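PDB 6G49: protein-glutamine gamma-glutamyltransferase from Pseudomonas aeruginosa PAO1, which cross-links proteins in vitro by joining glutamine and lysine side chains with release of ammonia, and is critical for the viability of the bacterium, perhaps through the cell wall. Local coordinates for residues Arg60-Leu65 and Phe153-Ser158; Met78-Gly83 and Ala87-Trp92; Glu215-Thr220 and Ala244-Ala249; Gly266-Glu271 and Pro310-Gln315. All coordinates share one frame; numbering follows the deposited sequence. Where two conformers were deposited one is given.

Contact 1. Residues Arg60-Leu65 and Phe153-Ser158. With PO4 (phosphate ion), chain H.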
loop_
_atom_site.group_PDB
_atom_site.type_symbol
_atom_site.label_atom_id
_atom_site.label_comp_id
_atom_site.label_asym_id
_atom_site.label_seq_id
_atom_site.Cartn_x
_atom_site.Cartn_y
_atom_site.Cartn_z
ATOM N N ARG A 60 -20.487 0.033 3.552
ATOM C CA ARG A 60 -21.567 1.004 3.665
ATOM C C ARG A 60 -21.102 2.115 4.631
ATOM O O ARG A 60 -20.779 1.829 5.763
ATOM C CB ARG A 60 -22.841 0.337 4.177
ATOM C CG ARG A 60 -24.127 1.035 3.786
ATOM C CD ARG A 60 -25.339 0.150 4.059
ATOM N NE ARG A 60 -25.909 -0.481 2.876
ATOM C CZ ARG A 60 -26.270 -1.757 2.812
ATOM N NH1 ARG A 60 -26.092 -2.550 3.849
ATOM N NH2 ARG A 60 -26.801 -2.253 1.713
ATOM N N PHE A 61 -21.072 3.367 4.172
ATOM C CA PHE A 61 -20.648 4.475 4.988
ATOM C C PHE A 61 -21.843 5.063 5.761
ATOM O O PHE A 61 -22.971 5.041 5.218
ATOM C CB PHE A 61 -20.037 5.554 4.090
ATOM C CG PHE A 61 -18.594 5.251 3.721
ATOM C CD1 PHE A 61 -18.273 4.509 2.605
ATOM C CD2 PHE A 61 -17.589 5.701 4.554
ATOM C CE1 PHE A 61 -16.933 4.246 2.313
ATOM C CE2 PHE A 61 -16.252 5.467 4.250
ATOM C CZ PHE A 61 -15.951 4.742 3.124
ATOM N N GLU A 62 -21.598 5.580 6.974
ATOM C CA GLU A 62 -22.668 6.295 7.726
ATOM C C GLU A 62 -23.117 7.547 6.963
ATOM O O GLU A 62 -24.332 7.814 6.869
ATOM C CB GLU A 62 -22.189 6.591 9.131
ATOM C CG GLU A 62 -22.156 5.358 10.003
ATOM C CD GLU A 62 -22.126 5.624 11.498
ATOM O OE1 GLU A 62 -22.199 6.803 11.872
ATOM O OE2 GLU A 62 -21.999 4.638 12.273
ATOM N N GLY A 63 -22.172 8.322 6.446
ATOM C CA GLY A 63 -22.484 9.535 5.659
ATOM C C GLY A 63 -22.227 9.363 4.175
ATOM O O GLY A 63 -22.419 8.264 3.634
ATOM N N ALA A 64 -21.732 10.439 3.545
ATOM C CA ALA A 64 -21.486 10.481 2.118
ATOM C C ALA A 64 -20.254 9.612 1.821
ATOM O O ALA A 64 -19.365 9.449 2.681
ATOM C CB ALA A 64 -21.274 11.905 1.656
ATOM N N LEU A 65 -20.256 9.019 0.632
ATOM C CA LEU A 65 -19.139 8.238 0.188
ATOM C C LEU A 65 -17.950 9.188 0.056
ATOM O O LEU A 65 -18.085 10.219 -0.603
ATOM C CB LEU A 65 -19.522 7.647 -1.168
ATOM C CG LEU A 65 -18.537 6.642 -1.748
ATOM C CD1 LEU A 65 -18.464 5.413 -0.857
ATOM C CD2 LEU A 65 -18.934 6.260 -3.161
ATOM N N PHE A 153 -18.972 -9.545 9.282
ATOM C CA PHE A 153 -19.414 -8.134 9.385
ATOM C C PHE A 153 -18.615 -7.459 10.494
ATOM O O PHE A 153 -18.409 -7.995 11.596
ATOM C CB PHE A 153 -20.914 -8.128 9.733
ATOM C CG PHE A 153 -21.486 -6.752 9.873
ATOM C CD1 PHE A 153 -21.358 -6.077 11.060
ATOM C CD2 PHE A 153 -22.221 -6.211 8.851
ATOM C CE1 PHE A 153 -21.902 -4.823 11.199
ATOM C CE2 PHE A 153 -22.821 -4.969 9.021
ATOM C CZ PHE A 153 -22.576 -4.270 10.164
ATOM N N TYR A 154 -18.165 -6.226 10.249
ATOM C CA TYR A 154 -17.500 -5.475 11.271
ATOM C C TYR A 154 -17.693 -3.991 11.040
ATOM O O TYR A 154 -17.992 -3.545 9.933
ATOM C CB TYR A 154 -16.006 -5.823 11.396
ATOM C CG TYR A 154 -15.153 -5.634 10.172
ATOM C CD1 TYR A 154 -15.025 -6.643 9.255
ATOM C CD2 TYR A 154 -14.363 -4.496 10.002
ATOM C CE1 TYR A 154 -14.245 -6.476 8.117
ATOM C CE2 TYR A 154 -13.543 -4.341 8.892
ATOM C CZ TYR A 154 -13.445 -5.354 7.960
ATOM O OH TYR A 154 -12.671 -5.263 6.826
ATOM N N ARG A 155 -17.587 -3.251 12.136
ATOM C CA ARG A 155 -17.783 -1.812 12.169
ATOM C C ARG A 155 -16.445 -1.138 12.354
ATOM O O ARG A 155 -15.631 -1.596 13.119
ATOM C CB ARG A 155 -18.764 -1.446 13.281
ATOM C CG ARG A 155 -20.025 -2.294 13.258
ATOM C CD ARG A 155 -21.070 -1.775 14.228
ATOM N NE ARG A 155 -21.199 -0.337 14.096
ATOM C CZ ARG A 155 -22.171 0.271 13.429
ATOM N NH1 ARG A 155 -23.132 -0.433 12.845
ATOM N NH2 ARG A 155 -22.186 1.592 13.357
ATOM N N VAL A 156 -16.243 -0.042 11.643
ATOM C CA VAL A 156 -14.949 0.657 11.604
ATOM C C VAL A 156 -15.146 2.160 11.846
ATOM O O VAL A 156 -16.077 2.740 11.291
ATOM C CB VAL A 156 -14.248 0.448 10.255
ATOM C CG1 VAL A 156 -12.844 1.046 10.259
ATOM C CG2 VAL A 156 -14.236 -1.042 9.857
ATOM N N SER A 157 -14.137 2.757 12.498
ATOM C CA SER A 157 -13.861 4.163 12.504
ATOM C C SER A 157 -12.420 4.364 12.018
ATOM O O SER A 157 -11.525 3.724 12.552
ATOM C CB SER A 157 -13.989 4.753 13.900
ATOM O OG SER A 157 -15.357 4.797 14.295
ATOM N N SER A 158 -12.245 5.265 11.064
ATOM C CA SER A 158 -10.890 5.592 10.540
ATOM C C SER A 158 -10.637 7.099 10.670
ATOM O O SER A 158 -11.507 7.915 10.393
ATOM C CB SER A 158 -10.810 5.168 9.106
ATOM O OG SER A 158 -10.825 3.753 8.972
HETATM P P PO4 H . -28.129 -5.557 0.270
HETATM O O1 PO4 H . -27.689 -4.483 1.319
HETATM O O2 PO4 H . -28.194 -5.072 -1.167
HETATM O O3 PO4 H . -27.313 -6.847 0.314
HETATM O O4 PO4 H . -29.553 -6.080 0.449
#

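Contact 2. Residues Met78-Gly83 and Ala87-Trp92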
loop_
_atom_site.group_PDB
_atom_site.type_symbol
_atom_site.label_atom_id
_atom_site.label_comp_id
_atom_site.label_asym_id
_atom_site.label_seq_id
_atom_site.Cartn_x
_atom_site.Cartn_y
_atom_site.Cartn_z
ATOM N N MET A 78 4.289 -4.693 3.793
ATOM C CA MET A 78 5.374 -5.607 3.471
ATOM C C MET A 78 6.686 -4.837 3.638
ATOM O O MET A 78 6.960 -3.907 2.892
ATOM C CB MET A 78 5.178 -6.120 2.047
ATOM C CG MET A 78 3.880 -6.942 1.930
ATOM S SD MET A 78 3.697 -7.626 0.264
ATOM C CE MET A 78 2.028 -8.241 0.420
ATOM N N GLU A 79 7.456 -5.248 4.648
ATOM C CA GLU A 79 8.658 -4.555 5.065
ATOM C C GLU A 79 9.937 -5.270 4.677
ATOM O O GLU A 79 11.021 -4.697 4.935
ATOM C CB GLU A 79 8.605 -4.339 6.580
ATOM C CG GLU A 79 7.582 -3.301 7.002
ATOM C CD GLU A 79 7.272 -3.290 8.490
ATOM O OE1 GLU A 79 6.884 -4.337 8.976
ATOM O OE2 GLU A 79 7.423 -2.207 9.096
ATOM N N ARG A 80 9.879 -6.477 4.167
ATOM C CA ARG A 80 11.076 -7.264 3.843
ATOM C C ARG A 80 11.165 -7.380 2.323
ATOM O O ARG A 80 10.190 -7.720 1.689
ATOM C CB ARG A 80 10.957 -8.684 4.386
ATOM C CG ARG A 80 10.953 -8.673 5.902
ATOM C CD ARG A 80 10.846 -10.079 6.409
ATOM N NE ARG A 80 11.215 -10.112 7.800
ATOM C CZ ARG A 80 10.905 -11.110 8.621
ATOM N NH1 ARG A 80 10.180 -12.121 8.168
ATOM N NH2 ARG A 80 11.316 -11.069 9.882
ATOM N N PHE A 81 12.313 -7.032 1.766
ATOM C CA PHE A 81 12.539 -7.219 0.344
ATOM C C PHE A 81 13.741 -8.117 0.126
ATOM O O PHE A 81 14.832 -7.752 0.578
ATOM C CB PHE A 81 12.798 -5.892 -0.352
ATOM C CG PHE A 81 12.984 -6.037 -1.837
ATOM C CD1 PHE A 81 11.974 -6.588 -2.616
ATOM C CD2 PHE A 81 14.167 -5.633 -2.436
ATOM C CE1 PHE A 81 12.150 -6.764 -3.981
ATOM C CE2 PHE A 81 14.336 -5.788 -3.799
ATOM C CZ PHE A 81 13.299 -6.284 -4.573
ATOM N N ASP A 82 13.573 -9.227 -0.613
ATOM C CA ASP A 82 14.664 -10.242 -0.754
ATOM C C ASP A 82 15.328 -10.176 -2.115
ATOM O O ASP A 82 16.127 -11.035 -2.418
ATOM C CB ASP A 82 14.178 -11.655 -0.453
ATOM C CG ASP A 82 13.233 -12.226 -1.487
ATOM O OD1 ASP A 82 12.975 -11.550 -2.475
ATOM O OD2 ASP A 82 12.803 -13.354 -1.275
ATOM N N GLY A 83 15.026 -9.141 -2.895
ATOM C CA GLY A 83 15.537 -8.988 -4.235
ATOM C C GLY A 83 14.550 -9.445 -5.301
ATOM O O GLY A 83 14.753 -9.111 -6.476
ATOM N N ALA A 87 7.636 -8.873 1.445
ATOM C CA ALA A 87 6.940 -9.773 2.358
ATOM C C ALA A 87 6.688 -9.137 3.719
ATOM O O ALA A 87 7.441 -8.267 4.185
ATOM C CB ALA A 87 7.707 -11.068 2.571
ATOM N N GLN A 88 5.607 -9.597 4.311
ATOM C CA GLN A 88 5.225 -9.198 5.686
ATOM C C GLN A 88 6.308 -9.672 6.675
ATOM O O GLN A 88 6.792 -10.819 6.558
ATOM C CB GLN A 88 3.882 -9.844 6.083
ATOM C CG GLN A 88 3.351 -9.457 7.427
ATOM C CD GLN A 88 1.999 -10.084 7.703
ATOM O OE1 GLN A 88 1.827 -11.306 7.580
ATOM N NE2 GLN A 88 1.051 -9.203 7.970
ATOM N N ALA A 89 6.584 -8.793 7.619
ATOM C CA ALA A 89 7.424 -9.097 8.822
ATOM C C ALA A 89 6.501 -9.333 10.006
ATOM O O ALA A 89 5.400 -8.835 10.077
ATOM C CB ALA A 89 8.384 -7.984 9.050
ATOM N N PRO A 90 6.981 -9.986 11.076
ATOM C CA PRO A 90 6.221 -9.993 12.329
ATOM C C PRO A 90 6.014 -8.608 12.932
ATOM O O PRO A 90 6.881 -7.757 12.838
ATOM C CB PRO A 90 7.073 -10.867 13.246
ATOM C CG PRO A 90 8.018 -11.594 12.346
ATOM C CD PRO A 90 8.236 -10.729 11.105
ATOM N N GLN A 91 4.882 -8.386 13.633
ATOM C CA GLN A 91 4.531 -7.059 14.188
ATOM C C GLN A 91 4.278 -7.196 15.703
ATOM O O GLN A 91 4.092 -8.330 16.207
ATOM C CB GLN A 91 3.267 -6.468 13.530
ATOM C CG GLN A 91 3.326 -6.350 11.992
ATOM C CD GLN A 91 4.379 -5.365 11.522
ATOM O OE1 GLN A 91 4.656 -4.359 12.168
ATOM N NE2 GLN A 91 5.037 -5.700 10.421
ATOM N N TRP A 92 4.177 -6.048 16.382
ATOM C CA TRP A 92 3.738 -5.963 17.785
ATOM C C TRP A 92 2.558 -4.980 17.819
ATOM O O TRP A 92 2.074 -4.575 16.788
ATOM C CB TRP A 92 4.895 -5.570 18.724
ATOM C CG TRP A 92 5.721 -4.387 18.297
ATOM C CD1 TRP A 92 5.530 -3.077 18.660
ATOM C CD2 TRP A 92 6.911 -4.393 17.478
ATOM N NE1 TRP A 92 6.508 -2.280 18.123
ATOM C CE2 TRP A 92 7.349 -3.048 17.369
ATOM C CE3 TRP A 92 7.626 -5.389 16.792
ATOM C CZ2 TRP A 92 8.466 -2.687 16.610
ATOM C CZ3 TRP A 92 8.737 -5.028 16.056
ATOM C CH2 TRP A 92 9.144 -3.698 15.969
HETATM O O HOH W 1 5.709 -6.087 7.192
HETATM O O HOH W 2 6.769 -2.653 11.653
#

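Contact 3. Residues Glu215-Thr220 and Ala244-Ala249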
loop_
_atom_site.group_PDB
_atom_site.type_symbol
_atom_site.label_atom_id
_atom_site.label_comp_id
_atom_site.label_asym_id
_atom_site.label_seq_id
_atom_site.Cartn_x
_atom_site.Cartn_y
_atom_site.Cartn_z
ATOM N N GLU A 215 8.669 10.166 -17.598
ATOM C CA GLU A 215 9.226 9.126 -18.414
ATOM C C GLU A 215 8.086 8.288 -18.940
ATOM O O GLU A 215 6.993 8.348 -18.378
ATOM C CB GLU A 215 10.275 8.326 -17.652
ATOM C CG GLU A 215 11.430 9.183 -17.219
ATOM C CD GLU A 215 12.384 8.441 -16.308
ATOM O OE1 GLU A 215 12.408 7.181 -16.387
ATOM O OE2 GLU A 215 13.086 9.106 -15.518
ATOM N N PRO A 216 8.316 7.548 -20.045
ATOM C CA PRO A 216 7.245 6.829 -20.723
ATOM C C PRO A 216 6.893 5.484 -20.062
ATOM O O PRO A 216 6.909 4.423 -20.687
ATOM C CB PRO A 216 7.811 6.682 -22.145
ATOM C CG PRO A 216 9.296 6.551 -21.916
ATOM C CD PRO A 216 9.594 7.489 -20.776
ATOM N N PHE A 217 6.456 5.593 -18.800
ATOM C CA PHE A 217 6.008 4.415 -18.046
ATOM C C PHE A 217 4.614 4.015 -18.516
ATOM O O PHE A 217 3.722 4.839 -18.788
ATOM C CB PHE A 217 6.027 4.760 -16.546
ATOM C CG PHE A 217 7.389 4.661 -15.916
ATOM C CD1 PHE A 217 7.843 3.434 -15.416
ATOM C CD2 PHE A 217 8.207 5.764 -15.785
ATOM C CE1 PHE A 217 9.099 3.318 -14.850
ATOM C CE2 PHE A 217 9.468 5.649 -15.244
ATOM C CZ PHE A 217 9.916 4.412 -14.773
ATOM N N ALA A 218 4.409 2.716 -18.544
ATOM C CA ALA A 218 3.194 2.041 -18.854
ATOM C C ALA A 218 2.672 1.339 -17.604
ATOM O O ALA A 218 3.448 0.647 -16.857
ATOM C CB ALA A 218 3.406 1.042 -19.971
ATOM N N TYR A 219 1.354 1.411 -17.436
ATOM C CA TYR A 219 0.605 0.733 -16.382
ATOM C C TYR A 219 -0.191 -0.354 -17.111
ATOM O O TYR A 219 -1.065 -0.052 -17.892
ATOM C CB TYR A 219 -0.334 1.685 -15.671
ATOM C CG TYR A 219 -0.803 1.140 -14.354
ATOM C CD1 TYR A 219 0.102 0.882 -13.354
ATOM C CD2 TYR A 219 -2.135 0.868 -14.118
ATOM C CE1 TYR A 219 -0.298 0.374 -12.149
ATOM C CE2 TYR A 219 -2.548 0.357 -12.908
ATOM C CZ TYR A 219 -1.615 0.117 -11.927
ATOM O OH TYR A 219 -1.981 -0.387 -10.711
ATOM N N THR A 220 0.117 -1.615 -16.848
ATOM C CA THR A 220 -0.469 -2.744 -17.597
ATOM C C THR A 220 -0.666 -3.955 -16.661
ATOM O O THR A 220 0.159 -4.230 -15.796
ATOM C CB THR A 220 0.415 -3.076 -18.811
ATOM O OG1 THR A 220 -0.094 -4.240 -19.469
ATOM C CG2 THR A 220 1.854 -3.365 -18.463
ATOM N N ALA A 244 2.531 -3.300 -8.168
ATOM C CA ALA A 244 3.651 -3.821 -7.323
ATOM C C ALA A 244 5.023 -3.431 -7.897
ATOM O O ALA A 244 5.962 -3.197 -7.146
ATOM C CB ALA A 244 3.611 -5.291 -7.197
ATOM N N HIS A 245 5.155 -3.341 -9.229
ATOM C CA HIS A 245 6.374 -2.818 -9.838
ATOM C C HIS A 245 6.650 -1.411 -9.330
ATOM O O HIS A 245 7.801 -1.062 -8.924
ATOM C CB HIS A 245 6.308 -2.793 -11.390
ATOM C CG HIS A 245 6.195 -4.128 -12.006
ATOM N ND1 HIS A 245 5.019 -4.830 -12.042
ATOM C CD2 HIS A 245 7.136 -4.876 -12.612
ATOM C CE1 HIS A 245 5.240 -5.979 -12.656
ATOM N NE2 HIS A 245 6.524 -6.026 -13.037
ATOM N N TYR A 246 5.663 -0.507 -9.370
ATOM C CA TYR A 246 5.850 0.869 -9.050
ATOM C C TYR A 246 6.101 1.039 -7.541
ATOM O O TYR A 246 6.990 1.730 -7.131
ATOM C CB TYR A 246 4.633 1.725 -9.451
ATOM C CG TYR A 246 4.540 1.883 -10.954
ATOM C CD1 TYR A 246 3.872 0.960 -11.739
ATOM C CD2 TYR A 246 5.179 2.933 -11.570
ATOM C CE1 TYR A 246 3.890 1.031 -13.118
ATOM C CE2 TYR A 246 5.171 3.030 -12.948
ATOM C CZ TYR A 246 4.526 2.104 -13.719
ATOM O OH TYR A 246 4.552 2.262 -15.094
ATOM N N ALA A 247 5.264 0.377 -6.736
ATOM C CA ALA A 247 5.375 0.513 -5.276
ATOM C C ALA A 247 6.718 -0.063 -4.784
ATOM O O ALA A 247 7.382 0.567 -3.972
ATOM C CB ALA A 247 4.225 -0.163 -4.566
ATOM N N GLY A 248 7.047 -1.259 -5.248
ATOM C CA GLY A 248 8.291 -1.946 -4.851
ATOM C C GLY A 248 9.489 -1.182 -5.300
ATOM O O GLY A 248 10.435 -0.939 -4.515
ATOM N N ALA A 249 9.469 -0.660 -6.537
ATOM C CA ALA A 249 10.639 0.092 -7.001
ATOM C C ALA A 249 10.797 1.401 -6.263
ATOM O O ALA A 249 11.930 1.798 -5.874
ATOM C CB ALA A 249 10.600 0.359 -8.485
#

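Contact 4. Residues Gly266-Glu271 and Pro310-Gln315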
loop_
_atom_site.group_PDB
_atom_site.type_symbol
_atom_site.label_atom_id
_atom_site.label_comp_id
_atom_site.label_asym_id
_atom_site.label_seq_id
_atom_site.Cartn_x
_atom_site.Cartn_y
_atom_site.Cartn_z
ATOM N N GLY A 266 -3.281 -3.672 -0.334
ATOM C CA GLY A 266 -4.720 -3.667 -0.028
ATOM C C GLY A 266 -5.510 -3.529 -1.298
ATOM O O GLY A 266 -5.236 -4.208 -2.266
ATOM N N TYR A 267 -6.495 -2.632 -1.278
ATOM C CA TYR A 267 -7.352 -2.404 -2.416
ATOM C C TYR A 267 -7.496 -0.891 -2.577
ATOM O O TYR A 267 -7.357 -0.168 -1.582
ATOM C CB TYR A 267 -8.737 -3.029 -2.193
ATOM C CG TYR A 267 -8.707 -4.520 -2.044
ATOM C CD1 TYR A 267 -8.395 -5.122 -0.832
ATOM C CD2 TYR A 267 -8.857 -5.318 -3.168
ATOM C CE1 TYR A 267 -8.290 -6.508 -0.718
ATOM C CE2 TYR A 267 -8.740 -6.700 -3.069
ATOM C CZ TYR A 267 -8.436 -7.278 -1.852
ATOM O OH TYR A 267 -8.338 -8.634 -1.778
ATOM N N GLN A 268 -7.804 -0.443 -3.794
ATOM C CA GLN A 268 -8.058 0.978 -3.999
ATOM C C GLN A 268 -9.353 1.092 -4.812
ATOM O O GLN A 268 -9.391 0.555 -5.901
ATOM C CB GLN A 268 -6.884 1.688 -4.663
ATOM C CG GLN A 268 -6.901 3.186 -4.491
ATOM C CD GLN A 268 -7.985 3.938 -5.220
ATOM O OE1 GLN A 268 -8.377 3.546 -6.293
ATOM N NE2 GLN A 268 -8.395 5.066 -4.644
ATOM N N GLY A 269 -10.269 1.898 -4.273
ATOM C CA GLY A 269 -11.464 2.269 -5.013
ATOM C C GLY A 269 -12.649 1.439 -4.584
ATOM O O GLY A 269 -12.960 1.281 -3.428
ATOM N N GLY A 270 -13.387 0.988 -5.585
ATOM C CA GLY A 270 -14.597 0.230 -5.369
ATOM C C GLY A 270 -15.659 0.603 -6.390
ATOM O O GLY A 270 -15.532 1.574 -7.107
ATOM N N GLU A 271 -16.714 -0.190 -6.437
ATOM C CA GLU A 271 -17.798 -0.010 -7.380
ATOM C C GLU A 271 -19.105 0.265 -6.637
ATOM O O GLU A 271 -19.519 -0.514 -5.818
ATOM C CB GLU A 271 -17.920 -1.289 -8.197
ATOM C CG GLU A 271 -16.668 -1.673 -8.992
ATOM C CD GLU A 271 -15.504 -2.230 -8.165
ATOM O OE1 GLU A 271 -15.641 -3.260 -7.507
ATOM O OE2 GLU A 271 -14.419 -1.640 -8.203
ATOM N N PRO A 310 -3.402 8.043 -13.500
ATOM C CA PRO A 310 -4.296 8.759 -12.613
ATOM C C PRO A 310 -5.768 8.359 -12.770
ATOM O O PRO A 310 -6.483 8.356 -11.780
ATOM C CB PRO A 310 -4.057 10.261 -12.973
ATOM C CG PRO A 310 -3.460 10.194 -14.386
ATOM C CD PRO A 310 -2.628 8.940 -14.376
ATOM N N GLU A 311 -6.176 8.017 -13.990
ATOM C CA GLU A 311 -7.525 7.558 -14.281
ATOM C C GLU A 311 -7.897 6.308 -13.455
ATOM O O GLU A 311 -9.029 6.156 -13.093
ATOM C CB GLU A 311 -7.700 7.380 -15.806
ATOM C CG GLU A 311 -6.862 6.266 -16.463
ATOM C CD GLU A 311 -5.370 6.494 -16.780
ATOM O OE1 GLU A 311 -4.803 7.580 -16.422
ATOM O OE2 GLU A 311 -4.775 5.575 -17.402
ATOM N N ARG A 312 -6.946 5.415 -13.231
ATOM C CA ARG A 312 -7.117 4.212 -12.392
ATOM C C ARG A 312 -7.621 4.627 -11.008
ATOM O O ARG A 312 -8.514 4.051 -10.419
ATOM C CB ARG A 312 -5.778 3.490 -12.217
ATOM C CG ARG A 312 -5.659 2.663 -10.929
ATOM C CD ARG A 312 -6.467 1.413 -11.036
ATOM N NE ARG A 312 -6.363 0.649 -9.771
ATOM C CZ ARG A 312 -7.241 0.681 -8.760
ATOM N NH1 ARG A 312 -7.294 -0.327 -7.876
ATOM N NH2 ARG A 312 -8.071 1.717 -8.651
ATOM N N ILE A 313 -6.991 5.677 -10.452
ATOM C CA ILE A 313 -7.340 6.123 -9.143
ATOM C C ILE A 313 -8.663 6.889 -9.155
ATOM O O ILE A 313 -9.506 6.726 -8.257
ATOM C CB ILE A 313 -6.153 6.907 -8.514
ATOM C CG1 ILE A 313 -4.903 6.037 -8.358
ATOM C CG2 ILE A 313 -6.545 7.528 -7.192
ATOM C CD1 ILE A 313 -5.106 4.853 -7.407
ATOM N N GLU A 314 -8.852 7.734 -10.174
ATOM C CA GLU A 314 -9.972 8.637 -10.165
ATOM C C GLU A 314 -11.241 7.922 -10.656
ATOM O O GLU A 314 -12.296 8.315 -10.230
ATOM C CB GLU A 314 -9.686 9.830 -11.074
ATOM C CG GLU A 314 -8.592 10.747 -10.535
ATOM C CD GLU A 314 -8.785 11.323 -9.134
ATOM O OE1 GLU A 314 -9.942 11.365 -8.624
ATOM O OE2 GLU A 314 -7.757 11.719 -8.523
ATOM N N GLN A 315 -11.086 6.867 -11.473
ATOM C CA GLN A 315 -12.232 6.164 -12.185
ATOM C C GLN A 315 -12.419 4.722 -11.688
ATOM O O GLN A 315 -13.485 4.158 -11.862
ATOM C CB GLN A 315 -11.969 6.013 -13.690
ATOM C CG GLN A 315 -11.768 7.331 -14.438
ATOM C CD GLN A 315 -11.518 7.152 -15.923
ATOM O OE1 GLN A 315 -11.293 6.044 -16.456
ATOM N NE2 GLN A 315 -11.600 8.266 -16.624
HETATM O O HOH W 3 -10.666 4.377 -7.601
#

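Contact 1. Residues Arg60-Leu65 and Phe153-Ser158
The Arg155 guanidinium meets Glu62 at its edge, close to its own plane, with NH2 lying 3.2 Å from OE2 of Glu62 in a salt bridge. The two flat groups are not coplanar: carboxylate and guanidinium planes stand 55° apart, the side chains cross at about a right angle, and the pairing runs through one oxygen and one nitrogen. Glu62 takes two conformers, and the bridge belongs to one, so it is probably not permanent. A bend at chi3 (46°) turns the end of the Arg155 chain towards Glu62, whose own chain is extended beyond CG. A weak, long ion pair also links Arg155 NH1 to Asp110.

Arg60, the neighbour but one of Glu62, has its edge to a phosphate ion that probably came from the crystallisation liquor. Its NH2 is modelled 2.4 Å from phosphate O1, too short for the distance to be trusted. In the same side chain, NE donates to the carbonyl of Asn277 and NH2 to that of Gly276.

Both bridge partners are exposed, and together they bury little surface. Strands 55-61 and 152-158 are not neighbours: strand 107-113 runs between them and pairs antiparallel with each. The bridge is thus a surface ion pair spanning a middle strand of the six-stranded antiparallel sheet, from the turn after strand 55-61 to the strand beyond.

Contact 2. Residues Met78-Gly83 and Ala87-Trp92
A classic beta bulge sets Glu79 and Arg80 together against Ala87, where strand 72-81 turns back through a short hairpin into strand 86-87. Arg80 and Ala87 form the antiparallel hydrogen-bonded pair: Arg80 N gives to Ala87 O at 3.0 Å, and Ala87 N returns a bond to Arg80 O at 2.8 Å. The extra residue adds a weak bond from Glu79 N to the same Ala87 oxygen.

Beyond the bulge the side chains take over. Gln91 and Glu79 reach for each other from opposite directions. Gln91 is modelled in two conformers, and in one of them NE2 donates to Glu79 OE1 at 2.7 Å, on the syn side of the carboxylate and 24° out of its plane. A bend at chi2 (-65°) brings the amide round to this place. In the same conformer water 2 joins Gln91 OE1 to Glu79 OE2, while water 1 ties Glu79 OE1 to the backbone N of Ala89. Arg80, stretched out from CG to NE, lays one guanidinium face over Ala89 and Pro90, with NH2 3.3 Å from Pro90 CD.

Salt bridges to Arg175 and Arg262 and a bond from Asn176 complete the surroundings of the Glu79 carboxylate. So many donors around a buried acid would be expected to stabilise its ionised form, and Glu79 links the strand to the loop 87-92 through Gln91 and two waters.

Contact 3. Residues Glu215-Thr220 and Ala244-Ala249
Tyr246, on the helix that opens with the nucleophile Cys243 (assigned by similarity), enters an aromatic cluster with Phe217 and Tyr219 beside the active site. Its hydroxyl donates to the backbone oxygen of Ala218 at 2.6 Å. This oxygen lies at the edge of the tyrosine ring, in its plane, whereas the hydroxyl stands well above the Ala218 carbonyl plane.

Both neighbouring rings are oblique to that of Tyr246, the planes turned by 62° for Phe217 and 51° for Tyr219. Phe217 CB comes 3.2 Å from Tyr246 OH, and its CD1 3.7 Å from Tyr246 CE2. Tyr246 CE1 lies 3.8 Å from Tyr219 CD1, in the plane of the Tyr219 ring. A chi1 of -163° swings that ring away from its own backbone N, beside Tyr246; the same side chain also touches Cys243 and His287.

The chemistry is mostly apolar, with one short polar tie: the hydroxyl of buried Tyr246 is satisfied by a main-chain carbonyl, tying strand 218-219 to the helix that carries the probable nucleophile.

Contact 4. Residues Gly266-Glu271 and Pro310-Gln315
The main-chain oxygen of Gln268 is gripped end-on by Arg312, which turns both terminal nitrogens to this single atom. NH1 donates at 3.0 Å and NH2, by a longer bond, at 3.3 Å; the oxygen lies in the guanidinium plane. Seen from the carbonyl the two are unequal, NH1 being tilted 16° from its plane and NH2 standing well above it. Arg312 also has a second conformer, so the grip may not be held all the time.

The Gln268 side chain slides past Arg312 in the opposite direction, amide and guanidinium planes 63° apart. Its bend at chi2 (-69°) puts CD 3.7 Å from Ile313 CD1, the two side chains crossing at about a right angle. Water 3 donates to Gln268 OE1 at 2.8 Å and to Ile313 O at 2.7 Å, bridging strand to helix.

Gln268 also touches His287, while Ile313 reaches both His287 and Asp303, active-site residues by similarity. Within this buried junction, polar groups of the strand are met by an arginine and a water, while an isoleucine gives an apolar contact; together they join helix 310-315 to strand 267-268 next to the probable catalytic His287 and Asp303.

How the contacts relate
All four contacts lie in the periplasmic domain, which contains the transglutaminase activity. Contacts 3 and 4 both adjoin the probable Cys-His-Asp site: their nearest atoms are about 4 Å apart, and Tyr219 of the one and Gln268 and Ile313 of the other touch His287. Contact 2 is more remote, the Met78 side chain being about 10 Å from that of Cys243, yet its strand 72-81 neighbours strand 267-268 of contact 4. Segment 266-271 then leads from that sheet into the six-stranded sheet of contact 1, where Glu271 begins an outer strand; the nearest atoms of contacts 1 and 4 are about 7 Å apart. Contact 1 itself is at the surface, its centre 32 Å from that of contact 3.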